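Local coordinates for protein ATP-citrate lyase beta-subunit (PDB 6HXJ) that probably takes part, as the beta-subunit of ATP-citrate lyase, in the reversible ATP-dependent cleavage of citrate with CoA into oxaloacetate and acetyl-CoA, at residues A116-S121 with K170-L175; D143-I148 with R174-F179; V272-A277 with D390-A395; I316-A321 with A330-I335. All coordinates share one frame; numbering follows the deposited sequence.

Interactions 1 and 2 share helix 163-181 in the ATP-grasp part of the chain and touch each other. Interaction 1 is buried between the helix and an antiparallel sheet, whereas interaction 2 is partly exposed and lies where a loop passes over the helix. Interactions 3 and 4, both buried, belong to the citrate-binding part, on the other side of the chain's centre; the centres of interactions 1 and 3 are about 46 Å apart. Strand 315-318 joins this second pair: Ile317 packs on Tyr274 and Ile391 of interaction 3, while Val318 carries interaction 4. All four contacts are mainly apolar; interaction 2 adds an amide lying against a methyl group.

Interaction 1: A116-S121 with K170-L175; sequences AELLIS and KICSRL
With CG anti to the backbone nitrogen (chi1 -180°), Leu118 extends both of its methyl branches from strand 115-121 to helix 163-181, where Cys172 holds SG anti to its carbonyl carbon (chi1 -78°) and meets one of them. CD2 of Leu118 lies 3.8 Å from SG of Cys172 and nearly as close to CB of the same residue, so the methyl touches both side-chain atoms of the cysteine. The other branch takes a different partner: CD1 of Leu118 is 4.0 Å from CD2 of Leu175, one helical turn further on, and these two leucines approach at a slant. Ile120, two residues along on the same face of the strand, reaches the sulfur with its terminal methyl, CD1 to SG of Cys172 being 4.1 Å. The sulfur is therefore touched by methyl groups from two strand residues, and no hydrogen bond passes between the segments. The strand and helix segments run in roughly opposite directions, at 149°, with their axes 10.9 Å apart at closest approach. On the partly exposed side of the helix, Ser173 OG turns back to Lys170 O at 2.7 Å, sharing that carbonyl with Arg174 N. This is helix-on-sheet packing in the ATP-grasp part of the chain. Leu118 also touches Leu151 and Ile120 touches Leu154, both of helix 148-158, so the strand packs against both helices, while Leu175 extends the apolar layer to Val107 and Ile109 on the adjoining strand 104-112.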
# COMPACT_ATOMS: atom_id res chain seq x y z
N ALA A 116 48.99 43.49 20.12
CA ALA A 116 48.78 44.93 20.10
C ALA A 116 49.94 45.67 20.71
O ALA A 116 50.89 45.07 21.21
CB ALA A 116 47.51 45.19 20.89
N GLU A 117 49.88 46.99 20.63
CA GLU A 117 50.88 47.88 21.20
C GLU A 117 50.16 48.94 22.02
O GLU A 117 49.20 49.54 21.53
CB GLU A 117 51.68 48.55 20.09
CG GLU A 117 53.00 49.13 20.55
CD GLU A 117 53.84 49.74 19.45
OE1 GLU A 117 53.29 50.50 18.61
OE2 GLU A 117 55.06 49.45 19.42
N LEU A 118 50.59 49.12 23.28
CA LEU A 118 50.00 50.10 24.16
C LEU A 118 50.93 51.29 24.23
O LEU A 118 52.07 51.14 24.65
CB LEU A 118 49.74 49.49 25.53
CG LEU A 118 49.11 50.37 26.61
CD1 LEU A 118 47.69 50.81 26.27
CD2 LEU A 118 49.12 49.68 27.93
N LEU A 119 50.46 52.44 23.77
CA LEU A 119 51.24 53.68 23.79
C LEU A 119 50.68 54.52 24.92
O LEU A 119 49.46 54.67 25.04
CB LEU A 119 51.16 54.41 22.43
CG LEU A 119 52.17 53.96 21.35
CD1 LEU A 119 51.82 52.62 20.79
CD2 LEU A 119 52.21 54.94 20.20
N ILE A 120 51.57 55.03 25.78
CA ILE A 120 51.17 55.86 26.92
C ILE A 120 51.96 57.18 26.96
O ILE A 120 53.16 57.20 26.71
CB ILE A 120 51.24 55.06 28.26
CG1 ILE A 120 50.46 55.78 29.38
CG2 ILE A 120 52.68 54.68 28.69
CD1 ILE A 120 50.21 54.94 30.54
N SER A 121 51.28 58.27 27.29
CA SER A 121 51.95 59.56 27.44
C SER A 121 51.36 60.35 28.58
O SER A 121 50.16 60.28 28.84
CB SER A 121 51.87 60.38 26.15
OG SER A 121 52.81 61.44 26.20
N LYS A 170 46.08 50.20 36.28
CA LYS A 170 44.79 49.52 36.40
C LYS A 170 43.89 49.84 35.20
O LYS A 170 43.32 48.91 34.62
CB LYS A 170 44.09 49.85 37.72
CG LYS A 170 44.44 48.87 38.83
CD LYS A 170 43.55 49.06 40.05
CE LYS A 170 44.09 48.37 41.28
NZ LYS A 170 43.21 48.55 42.46
N ILE A 171 43.79 51.14 34.82
CA ILE A 171 43.00 51.60 33.67
C ILE A 171 43.46 50.87 32.44
O ILE A 171 42.64 50.31 31.72
CB ILE A 171 43.07 53.13 33.47
CG1 ILE A 171 42.32 53.90 34.57
CG2 ILE A 171 42.59 53.56 32.06
CD1 ILE A 171 42.97 55.16 34.97
N CYS A 172 44.79 50.85 32.21
CA CYS A 172 45.37 50.18 31.06
C CYS A 172 44.94 48.77 30.94
O CYS A 172 44.54 48.37 29.87
CB CYS A 172 46.87 50.32 31.05
SG CYS A 172 47.42 51.93 30.48
N SER A 173 44.97 48.02 32.03
CA SER A 173 44.54 46.63 32.00
C SER A 173 43.11 46.49 31.51
O SER A 173 42.82 45.64 30.66
CB SER A 173 44.75 45.97 33.36
OG SER A 173 43.83 46.29 34.38
N ARG A 174 42.23 47.35 32.01
CA ARG A 174 40.83 47.35 31.61
C ARG A 174 40.75 47.63 30.12
O ARG A 174 40.06 46.92 29.41
CB ARG A 174 40.06 48.42 32.40
CG ARG A 174 40.32 48.44 33.91
CD ARG A 174 39.24 47.80 34.75
NE ARG A 174 39.52 47.99 36.18
CZ ARG A 174 38.84 48.80 36.99
NH1 ARG A 174 37.81 49.50 36.54
NH2 ARG A 174 39.18 48.90 38.27
N LEU A 175 41.52 48.61 29.64
CA LEU A 175 41.59 48.92 28.23
C LEU A 175 42.05 47.70 27.48
O LEU A 175 41.46 47.34 26.47
CB LEU A 175 42.58 50.04 28.01
CG LEU A 175 42.56 50.71 26.62
CD1 LEU A 175 41.28 51.53 26.43
CD2 LEU A 175 43.77 51.61 26.44

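Interaction 2: D143-I148 with R174-F179; sequences DENPTI and RLILCF
Asn145 and Ile176 bring their backbones within 7.6 Å, CA to CA, where an extended loop crosses helix 163-181. The loop links strand 136-141 to helix 148-158 in the alpha+beta fold of the ATP-grasp part, whose sheet is antiparallel, and Thr147 is the N-cap of the helix that follows, its backbone nitrogen bonded to OE1 of Gln150. Ile176 supplies both methyl groups that touch the loop, each meeting a different residue. Its CG2, anti to the backbone nitrogen, lies against the amide of Asn145, 3.7 Å from ND2 and 3.9 Å from CG, the two side chains passing alongside, head to tail. This is van der Waals contact of a polar group with a methyl, and no hydrogen bond joins the segments. Asn145, Pro146 and Ile176 all also pack on Ile140, so the loop, the helix and strand 136-141 close together here. At the start of the loop, Asp143 and Glu144 form salt bridges with basic side chains of another protein chain, which places this edge of the contact beside a subunit interface. Beyond the amide, the ring of Pro146 comes in at a slant, with its CG 4.1 Å from CD1 of Ile176.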
# COMPACT_ATOMS: atom_id res chain seq x y z
N ASP A 143 47.45 37.02 23.54
CA ASP A 143 47.03 36.18 24.68
C ASP A 143 48.08 36.09 25.82
O ASP A 143 47.95 35.25 26.70
CB ASP A 143 46.59 34.76 24.20
CG ASP A 143 45.46 34.73 23.18
OD1 ASP A 143 44.48 35.49 23.36
OD2 ASP A 143 45.54 33.92 22.23
N GLU A 144 49.08 36.98 25.80
CA GLU A 144 50.13 37.06 26.81
C GLU A 144 50.06 38.48 27.41
O GLU A 144 51.04 39.24 27.35
CB GLU A 144 51.50 36.76 26.19
CG GLU A 144 51.67 35.35 25.65
CD GLU A 144 52.83 35.17 24.68
OE1 GLU A 144 53.99 35.20 25.13
OE2 GLU A 144 52.57 35.00 23.46
N ASN A 145 48.88 38.82 27.96
CA ASN A 145 48.55 40.13 28.52
C ASN A 145 49.35 40.49 29.79
O ASN A 145 49.50 39.64 30.67
CB ASN A 145 47.03 40.25 28.74
CG ASN A 145 46.19 40.16 27.48
OD1 ASN A 145 46.69 40.03 26.35
ND2 ASN A 145 44.89 40.23 27.67
N PRO A 146 49.90 41.74 29.88
CA PRO A 146 50.73 42.09 31.04
C PRO A 146 49.96 42.16 32.35
O PRO A 146 48.74 42.29 32.34
CB PRO A 146 51.36 43.44 30.66
CG PRO A 146 50.50 44.01 29.61
CD PRO A 146 49.82 42.85 28.91
N THR A 147 50.68 42.06 33.46
CA THR A 147 50.10 42.15 34.80
C THR A 147 49.95 43.62 35.16
O THR A 147 50.55 44.47 34.50
CB THR A 147 50.93 41.41 35.84
OG1 THR A 147 52.17 42.10 36.08
CG2 THR A 147 51.18 39.95 35.48
N ILE A 148 49.17 43.92 36.22
CA ILE A 148 48.97 45.31 36.62
C ILE A 148 50.30 45.99 36.95
O ILE A 148 50.50 47.10 36.47
CB ILE A 148 47.89 45.47 37.71
CG1 ILE A 148 46.50 45.19 37.09
CG2 ILE A 148 47.91 46.89 38.34
CD1 ILE A 148 45.40 44.97 38.04
N ARG A 174 42.23 47.35 32.01
CA ARG A 174 40.83 47.35 31.61
C ARG A 174 40.75 47.63 30.12
O ARG A 174 40.06 46.92 29.41
CB ARG A 174 40.06 48.42 32.40
CG ARG A 174 40.32 48.44 33.91
CD ARG A 174 39.24 47.80 34.75
NE ARG A 174 39.52 47.99 36.18
CZ ARG A 174 38.84 48.80 36.99
NH1 ARG A 174 37.81 49.50 36.54
NH2 ARG A 174 39.18 48.90 38.27
N LEU A 175 41.52 48.61 29.64
CA LEU A 175 41.59 48.92 28.23
C LEU A 175 42.05 47.70 27.48
O LEU A 175 41.46 47.34 26.47
CB LEU A 175 42.58 50.04 28.01
CG LEU A 175 42.56 50.71 26.62
CD1 LEU A 175 41.28 51.53 26.43
CD2 LEU A 175 43.77 51.61 26.44
N ILE A 176 43.07 47.02 28.00
CA ILE A 176 43.63 45.81 27.42
C ILE A 176 42.60 44.71 27.39
O ILE A 176 42.54 43.97 26.41
CB ILE A 176 44.92 45.40 28.17
CG1 ILE A 176 46.08 46.32 27.75
CG2 ILE A 176 45.28 43.94 27.90
CD1 ILE A 176 47.25 46.36 28.68
N LEU A 177 41.79 44.59 28.46
CA LEU A 177 40.72 43.59 28.56
C LEU A 177 39.65 43.93 27.53
O LEU A 177 39.19 43.04 26.82
CB LEU A 177 40.11 43.56 29.98
CG LEU A 177 40.80 42.63 30.92
CD1 LEU A 177 40.24 42.76 32.33
CD2 LEU A 177 40.77 41.22 30.38
N CYS A 178 39.30 45.22 27.41
CA CYS A 178 38.32 45.74 26.49
C CYS A 178 38.77 45.44 25.09
O CYS A 178 37.96 44.97 24.31
CB CYS A 178 38.09 47.24 26.70
SG CYS A 178 36.90 48.01 25.55
N PHE A 179 40.05 45.63 24.78
CA PHE A 179 40.59 45.39 23.44
C PHE A 179 40.52 43.92 23.12
O PHE A 179 40.00 43.54 22.06
CB PHE A 179 42.02 45.92 23.34
CG PHE A 179 42.62 45.86 21.96
CD1 PHE A 179 43.19 44.68 21.48
CD2 PHE A 179 42.69 46.98 21.16
CE1 PHE A 179 43.78 44.63 20.21
CE2 PHE A 179 43.30 46.94 19.90
CZ PHE A 179 43.83 45.76 19.43

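Interaction 3: V272-A277 with D390-A395; sequences VFYADA and DIVDLA
The hydroxyl of Tyr274, whose ring packs on Ile391 and Val392, takes part in two weak hydrogen bonds, one with the backbone nitrogen of Gly320 and one with the carbonyl oxygen of Met388. The setting is an alpha/beta domain, flavodoxin-like as in succinyl-CoA synthetases, where helices 268-280 and 391-397 lie side by side against the mainly parallel sheet. Their segments cross at -34°, with axes 10.4 Å apart. Both aliphatic partners reach the tyrosine at its edge. Val392 CG2 lies in the ring plane, 3.8 Å from CD1 of Tyr274, and Ile391 CG1 is 3.9 Å from CE1. Ile391 sets CG1 between its backbone nitrogen and carbonyl carbon (chi1 51°), turning that branch to the ring, with CD1 reaching toward the hydroxyl. Cutting Tyr274 back to an alanine is likely to open a gap beside Ile391 and Val392 and to take from Gly320 N and Met388 O the hydroxyl both reach through weak bonds. Ile317 of strand 315-318 packs on Tyr274 and Ile391, and a bound citrate lies about 9 Å from the tyrosine side chain. Where the helix backbones come nearest, Val392 CG1 sits 4.0 Å from CB of Ala277 and 3.7 Å from its carbonyl carbon C.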
# COMPACT_ATOMS: atom_id res chain seq x y z
N VAL A 272 40.02 48.08 -8.70
CA VAL A 272 41.05 49.04 -8.27
C VAL A 272 42.06 49.33 -9.40
O VAL A 272 42.37 50.50 -9.67
CB VAL A 272 41.70 48.58 -6.96
CG1 VAL A 272 42.95 49.38 -6.63
CG2 VAL A 272 40.70 48.70 -5.81
N PHE A 273 42.49 48.28 -10.12
CA PHE A 273 43.39 48.46 -11.26
C PHE A 273 42.73 49.22 -12.42
O PHE A 273 43.42 50.02 -13.06
CB PHE A 273 44.01 47.15 -11.72
CG PHE A 273 45.19 46.75 -10.85
CD1 PHE A 273 46.38 47.49 -10.88
CD2 PHE A 273 45.10 45.65 -9.99
CE1 PHE A 273 47.45 47.13 -10.06
CE2 PHE A 273 46.18 45.29 -9.18
CZ PHE A 273 47.35 46.03 -9.22
N TYR A 274 41.40 49.05 -12.65
CA TYR A 274 40.67 49.79 -13.68
C TYR A 274 40.52 51.27 -13.34
O TYR A 274 40.64 52.11 -14.25
CB TYR A 274 39.30 49.16 -13.94
CG TYR A 274 39.34 48.04 -14.94
CD1 TYR A 274 39.49 48.29 -16.30
CD2 TYR A 274 39.20 46.71 -14.53
CE1 TYR A 274 39.50 47.24 -17.23
CE2 TYR A 274 39.19 45.67 -15.45
CZ TYR A 274 39.34 45.94 -16.80
OH TYR A 274 39.35 44.90 -17.71
N ALA A 275 40.29 51.59 -12.04
CA ALA A 275 40.18 52.96 -11.54
C ALA A 275 41.52 53.67 -11.68
O ALA A 275 41.56 54.80 -12.15
CB ALA A 275 39.72 52.96 -10.10
N ASP A 276 42.63 52.98 -11.29
CA ASP A 276 44.01 53.48 -11.38
C ASP A 276 44.32 53.82 -12.83
O ASP A 276 44.89 54.88 -13.09
CB ASP A 276 45.01 52.41 -10.90
CG ASP A 276 45.19 52.20 -9.40
OD1 ASP A 276 44.23 52.48 -8.64
OD2 ASP A 276 46.27 51.69 -8.99
N ALA A 277 43.92 52.92 -13.77
CA ALA A 277 44.12 53.04 -15.22
C ALA A 277 43.44 54.30 -15.74
O ALA A 277 44.08 55.05 -16.49
CB ALA A 277 43.58 51.81 -15.93
N ASP A 390 43.60 47.62 -20.75
CA ASP A 390 43.89 48.30 -22.02
C ASP A 390 42.63 48.75 -22.74
O ASP A 390 42.74 49.50 -23.71
CB ASP A 390 44.83 47.51 -22.92
CG ASP A 390 46.29 47.60 -22.49
OD1 ASP A 390 46.57 48.16 -21.39
OD2 ASP A 390 47.16 47.13 -23.26
N ILE A 391 41.44 48.39 -22.24
CA ILE A 391 40.18 48.90 -22.79
C ILE A 391 39.98 50.36 -22.36
O ILE A 391 39.32 51.11 -23.06
CB ILE A 391 38.93 48.02 -22.50
CG1 ILE A 391 38.79 47.67 -20.99
CG2 ILE A 391 38.95 46.78 -23.39
CD1 ILE A 391 37.39 47.16 -20.57
N VAL A 392 40.61 50.76 -21.23
CA VAL A 392 40.59 52.13 -20.70
C VAL A 392 41.28 53.07 -21.70
O VAL A 392 40.83 54.20 -21.89
CB VAL A 392 41.22 52.18 -19.27
CG1 VAL A 392 41.53 53.60 -18.82
CG2 VAL A 392 40.35 51.46 -18.25
N ASP A 393 42.32 52.58 -22.40
CA ASP A 393 43.06 53.36 -23.40
C ASP A 393 42.18 53.60 -24.62
O ASP A 393 42.01 54.75 -25.05
CB ASP A 393 44.37 52.64 -23.81
CG ASP A 393 45.33 52.22 -22.69
OD1 ASP A 393 45.06 52.55 -21.50
OD2 ASP A 393 46.35 51.55 -23.00
N LEU A 394 41.56 52.52 -25.12
CA LEU A 394 40.65 52.51 -26.26
C LEU A 394 39.46 53.45 -26.02
O LEU A 394 38.99 54.09 -26.97
CB LEU A 394 40.17 51.08 -26.51
CG LEU A 394 41.00 50.27 -27.50
CD1 LEU A 394 42.39 49.94 -26.97
CD2 LEU A 394 40.31 49.02 -27.87
N ALA A 395 39.03 53.56 -24.75
CA ALA A 395 37.94 54.41 -24.31
C ALA A 395 38.39 55.88 -24.24
O ALA A 395 37.63 56.76 -24.66
CB ALA A 395 37.42 53.95 -22.97

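Interaction 4: I316-A321 with A330-I335; sequences IIVGGA and ATFSGI
The apolar contacts all converge on one methyl group, CG1 of Val318, which is 3.9 Å from CD1 of Ile335 and 4.2 Å from CE1 of Phe332. This branch stands opposite the backbone nitrogen across the CA-CB bond (chi1 -174°) and so reaches from the end of strand 315-318 to helix 328-344. The valine and isoleucine side chains lie alongside each other, pointing opposite ways, and the methyl meets the phenylalanine ring obliquely. Leu264 of strand 261-266 touches both Val318 and Ile335, and Phe332 packs on Val355 of strand 352-356. Hydrogen bonds stay within each element or go to other parts of the chain. In the helix, Ala330 O accepts Ser333 OG at 2.8 Å, in the carbonyl plane and on a lone pair, as well as Gly334 N at 3.3 Å. Beyond the strand, Gly320 O is bonded to NH1 of Arg356. The contact joins the first strand and the helix of the beta-alpha-beta unit formed by 315-318, 328-344 and 352-356, and the Phe332 side chain is about 9 Å from a bound citrate. Since no hydrogen bond crosses between the segments, strand and helix are matched here by the fit of apolar side chains alone.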
# COMPACT_ATOMS: atom_id res chain seq x y z
N ILE A 316 31.22 53.18 -20.61
CA ILE A 316 30.97 52.20 -19.53
C ILE A 316 32.10 51.16 -19.64
O ILE A 316 32.32 50.63 -20.74
CB ILE A 316 29.56 51.51 -19.52
CG1 ILE A 316 28.37 52.51 -19.59
CG2 ILE A 316 29.39 50.54 -18.31
CD1 ILE A 316 27.06 51.87 -20.00
N ILE A 317 32.82 50.91 -18.52
CA ILE A 317 33.89 49.92 -18.49
C ILE A 317 33.38 48.68 -17.77
O ILE A 317 33.29 48.66 -16.54
CB ILE A 317 35.25 50.44 -17.94
CG1 ILE A 317 35.74 51.74 -18.64
CG2 ILE A 317 36.34 49.36 -17.97
CD1 ILE A 317 35.90 51.73 -20.15
N VAL A 318 33.02 47.67 -18.57
CA VAL A 318 32.53 46.38 -18.09
C VAL A 318 33.74 45.47 -18.17
O VAL A 318 33.91 44.71 -19.13
CB VAL A 318 31.30 45.87 -18.92
CG1 VAL A 318 30.72 44.60 -18.31
CG2 VAL A 318 30.22 46.93 -19.02
N GLY A 319 34.64 45.62 -17.20
CA GLY A 319 35.88 44.86 -17.15
C GLY A 319 35.98 43.85 -16.04
O GLY A 319 35.08 43.68 -15.22
N GLY A 320 37.12 43.20 -16.01
CA GLY A 320 37.43 42.23 -14.99
C GLY A 320 38.55 41.33 -15.46
O GLY A 320 38.97 41.37 -16.62
N ALA A 321 39.04 40.52 -14.53
CA ALA A 321 40.10 39.57 -14.81
C ALA A 321 39.46 38.28 -15.32
O ALA A 321 38.31 38.31 -15.78
CB ALA A 321 40.90 39.31 -13.54
N ALA A 330 25.83 33.90 -16.50
CA ALA A 330 24.82 34.33 -15.53
C ALA A 330 24.96 35.81 -15.21
O ALA A 330 24.01 36.55 -15.37
CB ALA A 330 24.95 33.52 -14.25
N THR A 331 26.15 36.23 -14.82
CA THR A 331 26.42 37.63 -14.48
C THR A 331 26.26 38.56 -15.67
O THR A 331 25.77 39.67 -15.49
CB THR A 331 27.76 37.83 -13.78
OG1 THR A 331 28.79 37.16 -14.49
CG2 THR A 331 27.74 37.41 -12.31
N PHE A 332 26.64 38.11 -16.89
CA PHE A 332 26.47 38.90 -18.09
C PHE A 332 25.02 38.97 -18.48
O PHE A 332 24.65 39.98 -19.04
CB PHE A 332 27.34 38.44 -19.27
CG PHE A 332 28.68 39.12 -19.33
CD1 PHE A 332 29.25 39.69 -18.19
CD2 PHE A 332 29.37 39.23 -20.54
CE1 PHE A 332 30.47 40.36 -18.26
CE2 PHE A 332 30.61 39.88 -20.59
CZ PHE A 332 31.15 40.44 -19.45
N SER A 333 24.18 37.97 -18.12
CA SER A 333 22.74 38.07 -18.41
C SER A 333 22.08 39.17 -17.55
O SER A 333 21.23 39.92 -18.04
CB SER A 333 22.05 36.72 -18.25
OG SER A 333 21.64 36.45 -16.91
N GLY A 334 22.54 39.30 -16.30
CA GLY A 334 22.09 40.32 -15.37
C GLY A 334 22.49 41.70 -15.85
O GLY A 334 21.71 42.62 -15.77
N ILE A 335 23.74 41.82 -16.42
CA ILE A 335 24.32 43.05 -17.02
C ILE A 335 23.53 43.42 -18.27
O ILE A 335 23.16 44.58 -18.43
CB ILE A 335 25.88 42.98 -17.29
CG1 ILE A 335 26.69 42.84 -15.99
CG2 ILE A 335 26.39 44.22 -18.09
CD1 ILE A 335 28.16 42.50 -16.16